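PDB 7C8F: H127A/Y244A mutant of alginate lyase AlyC3 in complex with dimannuronate, which probably cleaves alginate by beta-elimination, like other PL7 lyases, and here, as a double mutant, binds dimannuronate. Local coordinates for residues A99-I104 and I120-V125; A66-M71 and M250-F255. One frame throughout, in Å; residues are numbered along the deposited sequence.

Interaction 1. Residues A99-I104 and I120-V125. With BEM (beta-D-mannopyranuronic acid), chain D.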
ATOM      1  N   ALA B  99      -8.301 -11.716  25.302  1.00 16.34           N
ATOM      2  CA  ALA B  99      -8.499 -13.105  25.530  1.00 14.92           C
ATOM      3  C   ALA B  99      -7.776 -13.632  26.760  1.00 17.11           C
ATOM      4  O   ALA B  99      -6.864 -13.061  27.205  1.00 18.06           O
ATOM      5  CB  ALA B  99      -8.012 -13.868  24.312  1.00 16.85           C
ATOM      6  N   GLU B 100      -8.266 -14.747  27.268  1.00 16.34           N
ATOM      7  CA  GLU B 100      -7.601 -15.510  28.321  1.00 16.41           C
ATOM      8  C   GLU B 100      -7.579 -16.914  27.751  1.00 16.81           C
ATOM      9  O   GLU B 100      -8.577 -17.457  27.477  1.00 20.01           O
ATOM     10  CB  GLU B 100      -8.267 -15.444  29.664  1.00 17.80           C
ATOM     11  CG  GLU B 100      -8.188 -14.081  30.271  1.00 20.92           C
ATOM     12  CD  GLU B 100      -8.954 -13.936  31.561  1.00 44.07           C
ATOM     13  OE1 GLU B 100      -9.613 -14.905  31.944  1.00 36.26           O
ATOM     14  OE2 GLU B 100      -8.872 -12.857  32.136  1.00 30.65           O
ATOM     15  N   VAL B 101      -6.403 -17.460  27.531  1.00 16.61           N
ATOM     16  CA  VAL B 101      -6.224 -18.707  26.865  1.00 17.41           C
ATOM     17  C   VAL B 101      -5.292 -19.702  27.537  1.00 17.13           C
ATOM     18  O   VAL B 101      -4.322 -19.336  28.116  1.00 17.65           O
ATOM     19  CB  VAL B 101      -5.549 -18.420  25.502  1.00 20.09           C
ATOM     20  CG1 VAL B 101      -5.526 -19.648  24.632  1.00 26.38           C
ATOM     21  CG2 VAL B 101      -6.220 -17.284  24.787  1.00 22.39           C
ATOM     22  N   GLU B 102      -5.636 -20.967  27.387  1.00 18.53           N
ATOM     23  CA  GLU B 102      -4.836 -22.092  27.803  1.00 18.09           C
ATOM     24  C   GLU B 102      -4.721 -23.064  26.638  1.00 17.52           C
ATOM     25  O   GLU B 102      -5.683 -23.477  26.107  1.00 19.71           O
ATOM     26  CB  GLU B 102      -5.448 -22.812  28.996  1.00 21.40           C
ATOM     27  CG  GLU B 102      -4.598 -23.962  29.500  1.00 23.50           C
ATOM     28  CD  GLU B 102      -5.189 -24.648  30.713  1.00 31.08           C
ATOM     29  OE1 GLU B 102      -6.190 -24.197  31.231  1.00 33.94           O
ATOM     30  OE2 GLU B 102      -4.630 -25.649  31.113  1.00 49.22           O
ATOM     31  N   ILE B 103      -3.515 -23.405  26.258  1.00 17.24           N
ATOM     32  CA  ILE B 103      -3.280 -24.399  25.218  1.00 17.92           C
ATOM     33  C   ILE B 103      -3.123 -25.754  25.897  1.00 21.57           C
ATOM     34  O   ILE B 103      -2.316 -25.906  26.825  1.00 22.66           O
ATOM     35  CB  ILE B 103      -2.030 -24.044  24.390  1.00 19.37           C
ATOM     36  CG1 ILE B 103      -2.120 -22.601  23.871  1.00 20.56           C
ATOM     37  CG2 ILE B 103      -1.853 -25.031  23.238  1.00 21.78           C
ATOM     38  CD1 ILE B 103      -3.265 -22.361  22.909  1.00 22.33           C
ATOM     39  N   ILE B 104      -3.896 -26.736  25.444  1.00 18.49           N
ATOM     40  CA  ILE B 104      -4.009 -28.018  26.129  1.00 19.00           C
ATOM     41  C   ILE B 104      -3.022 -29.005  25.527  1.00 21.37           C
ATOM     42  O   ILE B 104      -3.101 -29.322  24.335  1.00 22.84           O
ATOM     43  CB  ILE B 104      -5.440 -28.561  26.042  1.00 19.84           C
ATOM     44  CG1 ILE B 104      -6.430 -27.531  26.580  1.00 22.26           C
ATOM     45  CG2 ILE B 104      -5.542 -29.864  26.829  1.00 24.12           C
ATOM     46  CD1 ILE B 104      -6.186 -27.154  28.027  1.00 27.36           C
ATOM     47  N   ILE B 120       1.350 -23.513  17.161  1.00 15.09           N
ATOM     48  CA  ILE B 120      -0.105 -23.359  17.148  1.00 15.80           C
ATOM     49  C   ILE B 120      -0.385 -21.868  17.244  1.00 15.40           C
ATOM     50  O   ILE B 120       0.022 -21.225  18.217  1.00 15.55           O
ATOM     51  CB  ILE B 120      -0.779 -24.100  18.318  1.00 18.22           C
ATOM     52  CG1 ILE B 120      -0.587 -25.612  18.177  1.00 19.52           C
ATOM     53  CG2 ILE B 120      -2.293 -23.737  18.372  1.00 17.66           C
ATOM     54  CD1 ILE B 120      -0.762 -26.380  19.492  1.00 20.20           C
ATOM     55  N   THR B 121      -1.087 -21.320  16.250  1.00 13.88           N
ATOM     56  CA  THR B 121      -1.454 -19.909  16.249  1.00 14.29           C
ATOM     57  C   THR B 121      -2.853 -19.790  16.814  1.00 15.25           C
ATOM     58  O   THR B 121      -3.760 -20.473  16.342  1.00 16.06           O
ATOM     59  CB  THR B 121      -1.437 -19.362  14.824  1.00 14.92           C
ATOM     60  OG1 THR B 121      -0.111 -19.486  14.299  1.00 15.03           O
ATOM     61  CG2 THR B 121      -1.894 -17.891  14.779  1.00 14.64           C
ATOM     62  N   PHE B 122      -3.030 -18.944  17.829  1.00 12.19           N
ATOM     63  CA  PHE B 122      -4.334 -18.818  18.472  1.00 12.78           C
ATOM     64  C   PHE B 122      -4.896 -17.401  18.523  1.00 12.92           C
ATOM     65  O   PHE B 122      -6.082 -17.243  18.836  1.00 13.74           O
ATOM     66  CB  PHE B 122      -4.344 -19.493  19.864  1.00 15.09           C
ATOM     67  CG  PHE B 122      -3.344 -18.927  20.826  1.00 12.72           C
ATOM     68  CD1 PHE B 122      -2.045 -19.428  20.882  1.00 15.57           C
ATOM     69  CD2 PHE B 122      -3.703 -17.901  21.673  1.00 13.32           C
ATOM     70  CE1 PHE B 122      -1.109 -18.895  21.769  1.00 14.13           C
ATOM     71  CE2 PHE B 122      -2.789 -17.368  22.569  1.00 14.17           C
ATOM     72  CZ  PHE B 122      -1.477 -17.867  22.617  1.00 14.96           C
ATOM     73  N   LEU B 123      -4.107 -16.377  18.202  1.00 12.44           N
ATOM     74  CA  LEU B 123      -4.623 -15.030  17.987  1.00 11.25           C
ATOM     75  C   LEU B 123      -3.909 -14.459  16.783  1.00 12.21           C
ATOM     76  O   LEU B 123      -2.714 -14.714  16.596  1.00 12.61           O
ATOM     77  CB  LEU B 123      -4.370 -14.110  19.184  1.00 14.05           C
ATOM     78  CG  LEU B 123      -4.917 -14.602  20.529  1.00 13.97           C
ATOM     79  CD1 LEU B 123      -4.300 -13.831  21.680  1.00 16.25           C
ATOM     80  CD2 LEU B 123      -6.440 -14.471  20.571  1.00 15.91           C
ATOM     81  N   GLN B 124      -4.616 -13.670  15.971  1.00 13.50           N
ATOM     82  CA  GLN B 124      -4.015 -13.145  14.756  0.54 12.64           C
ATOM     83  C   GLN B 124      -4.593 -11.772  14.437  1.00 13.47           C
ATOM     84  O   GLN B 124      -5.769 -11.504  14.688  1.00 14.10           O
ATOM     85  CB  GLN B 124      -4.233 -14.133  13.597  0.54 15.54           C
ATOM     86  CG  GLN B 124      -3.522 -13.818  12.293  0.54 19.38           C
ATOM     87  CD  GLN B 124      -3.369 -15.052  11.408  0.54 16.68           C
ATOM     88  OE1 GLN B 124      -2.863 -16.085  11.851  0.54 22.42           O
ATOM     89  NE2 GLN B 124      -3.802 -14.947  10.159  0.54 19.61           N
ATOM     90  N   VAL B 125      -3.753 -10.913  13.866  1.00 12.35           N
ATOM     91  CA  VAL B 125      -4.210  -9.729  13.148  1.00 11.97           C
ATOM     92  C   VAL B 125      -3.803  -9.957  11.704  1.00 13.67           C
ATOM     93  O   VAL B 125      -2.603 -10.029  11.397  1.00 13.63           O
ATOM     94  CB  VAL B 125      -3.596  -8.425  13.682  1.00 13.36           C
ATOM     95  CG1 VAL B 125      -4.105  -7.222  12.866  1.00 13.42           C
ATOM     96  CG2 VAL B 125      -3.880  -8.227  15.170  1.00 15.73           C
TER
HETATM   97  C1  BEM D   1      -3.528 -17.443   4.426  1.00 66.32           C
HETATM   98  C2  BEM D   1      -2.369 -16.799   3.688  1.00 61.16           C
HETATM   99  O2  BEM D   1      -2.322 -15.413   3.973  1.00 66.96           O
HETATM  100  C3  BEM D   1      -1.076 -17.475   4.065  1.00 61.22           C
HETATM  101  O3  BEM D   1       0.007 -16.803   3.500  1.00 30.16           O
HETATM  102  C4  BEM D   1      -0.910 -17.569   5.574  1.00 85.78           C
HETATM  103  O4  BEM D   1       0.143 -18.491   5.840  1.00 35.99           O
HETATM  104  C5  BEM D   1      -2.169 -18.110   6.210  1.00 77.57           C
HETATM  105  O5  BEM D   1      -3.330 -17.425   5.808  1.00 52.11           O
HETATM  106  C6  BEM D   1      -2.011 -17.904   7.664  1.00 69.73           C
HETATM  107  O6B BEM D   1      -2.540 -16.917   8.173  1.00 87.93           O
HETATM  108  O6A BEM D   1      -1.524 -18.805   8.325  1.00 69.20           O
HETATM  109  O1  BEM D   1      -4.729 -16.723   4.218  1.00 61.65           O
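The hydrophobic core of the PL7 beta-jelly-roll sandwich is closed here by A99, V101 and I103 of strand 93-103 meeting I120, F122 and L123 of strand 119-129. The strands belong to different sheets, run nearly antiparallel and lie 9.6 Å apart between axes. F122 reaches toward strand 93-103, where V101 and I103 meet its ring; F205 and F158 pack on it from elsewhere in the core. Both V101 methyls lie by the CD2-CE2 bond of the ring, CG1 within 3.9 Å of F122 CD2, while I103 sets CD1 4.2 Å from the F122 ring centroid, an off-centre CH-pi contact. With chi1 at 60°, F122 CG sits between its own backbone N and carbonyl carbon, a crowded rotamer that turns the ring toward the side chains of strand 93-103. With F122 cut back to alanine, V101 and I103 would probably lose the ring their methyls rest against, leaving a gap between the sheets. At the ends, I103 CG2 meets I120 CD1 at 4.1 Å, and A99 CB touches L123 CD2. A classic beta bulge, F122 and L123 against V145, lets both consecutive side chains point inward. Q124 turns to the other surface, where, in one of its two modelled conformers, NE2 donates to O6B of the mannuronate at 3.1 Å. The contact across the sandwich is therefore purely apolar, while the outer face of the same strand can offer an amide N-H to the sugar carboxylate.

Interaction 2. Residues A66-M71 and M250-F255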
ATOM      1  N   ALA B  66     -15.314 -22.617  29.372  1.00 20.95           N
ATOM      2  CA  ALA B  66     -14.321 -22.180  28.402  1.00 21.13           C
ATOM      3  C   ALA B  66     -14.850 -22.404  26.995  1.00 19.40           C
ATOM      4  O   ALA B  66     -15.499 -23.415  26.707  1.00 19.93           O
ATOM      5  CB  ALA B  66     -13.012 -22.952  28.577  1.00 22.33           C
ATOM      6  N   LEU B  67     -14.568 -21.448  26.111  1.00 17.05           N
ATOM      7  CA  LEU B  67     -14.815 -21.632  24.690  1.00 20.46           C
ATOM      8  C   LEU B  67     -13.670 -22.454  24.116  1.00 17.54           C
ATOM      9  O   LEU B  67     -12.501 -22.038  24.179  1.00 17.15           O
ATOM     10  CB  LEU B  67     -14.916 -20.270  24.006  1.00 18.67           C
ATOM     11  CG  LEU B  67     -15.168 -20.284  22.500  1.00 18.16           C
ATOM     12  CD1 LEU B  67     -16.459 -21.054  22.164  1.00 18.18           C
ATOM     13  CD2 LEU B  67     -15.231 -18.855  21.965  1.00 19.58           C
ATOM     14  N   VAL B  68     -13.988 -23.622  23.572  1.00 17.37           N
ATOM     15  CA  VAL B  68     -12.995 -24.600  23.146  1.00 17.19           C
ATOM     16  C   VAL B  68     -12.913 -24.618  21.630  1.00 19.11           C
ATOM     17  O   VAL B  68     -13.934 -24.758  20.948  1.00 17.45           O
ATOM     18  CB  VAL B  68     -13.330 -26.001  23.680  1.00 17.22           C
ATOM     19  CG1 VAL B  68     -12.307 -27.017  23.174  1.00 21.11           C
ATOM     20  CG2 VAL B  68     -13.400 -25.962  25.200  1.00 19.66           C
ATOM     21  N   PHE B  69     -11.698 -24.462  21.102  1.00 17.48           N
ATOM     22  CA  PHE B  69     -11.402 -24.660  19.691  1.00 16.32           C
ATOM     23  C   PHE B  69     -10.450 -25.838  19.546  1.00 16.32           C
ATOM     24  O   PHE B  69      -9.409 -25.882  20.213  1.00 18.13           O
ATOM     25  CB  PHE B  69     -10.697 -23.439  19.079  1.00 16.12           C
ATOM     26  CG  PHE B  69     -11.491 -22.165  19.106  1.00 14.65           C
ATOM     27  CD1 PHE B  69     -11.523 -21.363  20.241  1.00 15.24           C
ATOM     28  CD2 PHE B  69     -12.145 -21.726  17.962  1.00 15.07           C
ATOM     29  CE1 PHE B  69     -12.214 -20.165  20.256  1.00 15.29           C
ATOM     30  CE2 PHE B  69     -12.842 -20.528  17.969  1.00 15.95           C
ATOM     31  CZ  PHE B  69     -12.877 -19.743  19.106  1.00 17.15           C
ATOM     32  N   LYS B  70     -10.756 -26.754  18.633  1.00 17.96           N
ATOM     33  CA  LYS B  70      -9.853 -27.841  18.281  1.00 16.91           C
ATOM     34  C   LYS B  70      -9.735 -27.950  16.768  1.00 17.63           C
ATOM     35  O   LYS B  70     -10.652 -27.579  16.030  1.00 18.03           O
ATOM     36  CB  LYS B  70     -10.386 -29.177  18.828  1.00 22.02           C
ATOM     37  CG  LYS B  70     -10.551 -29.184  20.345  1.00 20.35           C
ATOM     38  CD  LYS B  70     -11.360 -30.391  20.835  1.00 27.25           C
ATOM     39  CE  LYS B  70     -10.470 -31.543  21.240  1.00 46.59           C
ATOM     40  NZ  LYS B  70     -11.283 -32.659  21.810  1.00 49.18           N
ATOM     41  N   MET B  71      -8.605 -28.473  16.305  1.00 15.39           N
ATOM     42  CA  MET B  71      -8.448 -28.827  14.903  1.00 16.77           C
ATOM     43  C   MET B  71      -7.286 -29.792  14.740  1.00 18.61           C
ATOM     44  O   MET B  71      -6.263 -29.668  15.423  1.00 18.54           O
ATOM     45  CB  MET B  71      -8.208 -27.586  14.028  1.00 17.79           C
ATOM     46  CG  MET B  71      -8.132 -27.869  12.520  1.00 18.60           C
ATOM     47  SD  MET B  71      -9.499 -28.870  11.880  1.00 21.14           S
ATOM     48  CE  MET B  71     -10.926 -27.952  12.470  1.00 21.85           C
ATOM     49  N   MET B 250      -3.597 -33.019  16.820  1.00 21.13           N
ATOM     50  CA  MET B 250      -4.744 -32.152  17.062  1.00 23.60           C
ATOM     51  C   MET B 250      -4.400 -31.103  18.109  1.00 26.80           C
ATOM     52  O   MET B 250      -3.869 -31.429  19.177  1.00 23.10           O
ATOM     53  CB  MET B 250      -5.981 -32.927  17.513  1.00 29.59           C
ATOM     54  CG  MET B 250      -7.212 -32.027  17.540  1.00 47.58           C
ATOM     55  SD  MET B 250      -8.712 -32.831  18.094  1.00 61.12           S
ATOM     56  CE  MET B 250      -9.033 -33.936  16.720  1.00 43.67           C
ATOM     57  N   SER B 251      -4.715 -29.853  17.804  1.00 18.07           N
ATOM     58  CA  SER B 251      -4.545 -28.765  18.750  1.00 18.87           C
ATOM     59  C   SER B 251      -5.846 -28.533  19.507  1.00 20.86           C
ATOM     60  O   SER B 251      -6.934 -28.897  19.051  1.00 19.20           O
ATOM     61  CB  SER B 251      -4.175 -27.488  18.004  1.00 19.57           C
ATOM     62  OG  SER B 251      -5.206 -27.179  17.084  1.00 19.27           O
ATOM     63  N   GLU B 252      -5.725 -27.895  20.666  1.00 17.25           N
ATOM     64  CA  GLU B 252      -6.869 -27.623  21.523  1.00 18.99           C
ATOM     65  C   GLU B 252      -6.552 -26.392  22.351  1.00 20.27           C
ATOM     66  O   GLU B 252      -5.560 -26.379  23.090  1.00 19.73           O
ATOM     67  CB  GLU B 252      -7.179 -28.816  22.435  1.00 19.01           C
ATOM     68  CG  GLU B 252      -8.330 -28.553  23.380  1.00 21.80           C
ATOM     69  CD  GLU B 252      -8.760 -29.793  24.134  1.00 35.87           C
ATOM     70  OE1 GLU B 252      -8.288 -30.896  23.779  1.00 33.72           O
ATOM     71  OE2 GLU B 252      -9.571 -29.659  25.074  1.00 29.00           O
ATOM     72  N   ALA B 253      -7.372 -25.354  22.214  1.00 16.97           N
ATOM     73  CA  ALA B 253      -7.245 -24.132  22.990  1.00 16.21           C
ATOM     74  C   ALA B 253      -8.537 -23.881  23.751  1.00 18.49           C
ATOM     75  O   ALA B 253      -9.634 -24.011  23.189  1.00 19.23           O
ATOM     76  CB  ALA B 253      -6.940 -22.930  22.090  1.00 17.69           C
ATOM     77  N   HIS B 254      -8.405 -23.509  25.023  1.00 18.27           N
ATOM     78  CA  HIS B 254      -9.534 -23.165  25.883  1.00 16.25           C
ATOM     79  C   HIS B 254      -9.487 -21.676  26.187  1.00 17.02           C
ATOM     80  O   HIS B 254      -8.507 -21.186  26.758  1.00 19.40           O
ATOM     81  CB  HIS B 254      -9.504 -23.982  27.178  1.00 18.37           C
ATOM     82  CG  HIS B 254      -9.813 -25.430  26.971  1.00 18.73           C
ATOM     83  ND1 HIS B 254     -10.235 -26.251  27.996  1.00 28.32           N
ATOM     84  CD2 HIS B 254      -9.767 -26.208  25.862  1.00 20.32           C
ATOM     85  CE1 HIS B 254     -10.436 -27.470  27.527  1.00 31.83           C
ATOM     86  NE2 HIS B 254     -10.156 -27.473  26.236  1.00 22.18           N
ATOM     87  N   PHE B 255     -10.529 -20.949  25.781  1.00 16.82           N
ATOM     88  CA  PHE B 255     -10.619 -19.512  26.013  1.00 16.60           C
ATOM     89  C   PHE B 255     -11.592 -19.266  27.164  1.00 19.80           C
ATOM     90  O   PHE B 255     -12.811 -19.398  26.995  1.00 19.06           O
ATOM     91  CB  PHE B 255     -11.149 -18.803  24.766  1.00 16.76           C
ATOM     92  CG  PHE B 255     -10.131 -18.626  23.657  1.00 14.77           C
ATOM     93  CD1 PHE B 255      -9.693 -19.706  22.902  1.00 16.50           C
ATOM     94  CD2 PHE B 255      -9.671 -17.360  23.327  1.00 16.83           C
ATOM     95  CE1 PHE B 255      -8.771 -19.534  21.862  1.00 15.31           C
ATOM     96  CE2 PHE B 255      -8.753 -17.178  22.273  1.00 15.17           C
ATOM     97  CZ  PHE B 255      -8.305 -18.264  21.551  1.00 15.62           C
TER
HETATM   98  O   HOH W   1     -11.925 -31.436  24.079  1.00 47.45           O
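L67, F69 and M71 pair with F255, A253 and S251 through six backbone hydrogen bonds, making 67-71 and 250-255 adjacent antiparallel strands. F69 and A253 exchange two of them, F69 N to A253 O at 3.0 Å and A253 N back to F69 O. Among the aromatics, F69 turns its edge toward the face of F255 in an offset edge-to-face pair, centroids 5.2 Å apart and planes at 68°. On the surface bearing V68, K70, E252 and H254, V68 CG2 lies over one face of the H254 imidazole, 3.8 Å from its centroid. The polar contacts continue there: H254 NE2 donates to E252 OE2, which takes the bond on its anti lone pair, somewhat out of the imidazole plane. E252 extends with CG anti to the backbone N (chi1 178°), alongside K70; their salt bridge is long, 4.0 Å from K70 NZ to E252 OE1, but a water accepts from K70 NZ and donates to E252 OE2. Strand 58-60 pairs beyond 67-72, strand 93-103 flanks 250-264 on its other edge, and V242 of strand 242-245 packs under F69, M71, S251 and A253.

Overall arrangement
Interaction 2 joins neighbours within one sheet, whereas interaction 1 spans from that sheet to the one facing it; strand 93-103, which carries one side of interaction 1, is the sheet neighbour of strand 250-264, which carries one side of interaction 2. Their centres are 9 Å apart, and probable backbone hydrogen bonds tie them: I104 N to E252 O and E102 O to H254 N, each 2.9 Å. The cores merge as well, with V101 CG2 3.6 Å from F255 CE2. The glycan lies on the far surface of the second sheet, where Q124 joins R77, P139 and K170 in binding the sugar described with interaction 1. Interaction 2 is more remote, the M71 side chain lying about 12 Å from a bound mannuronate.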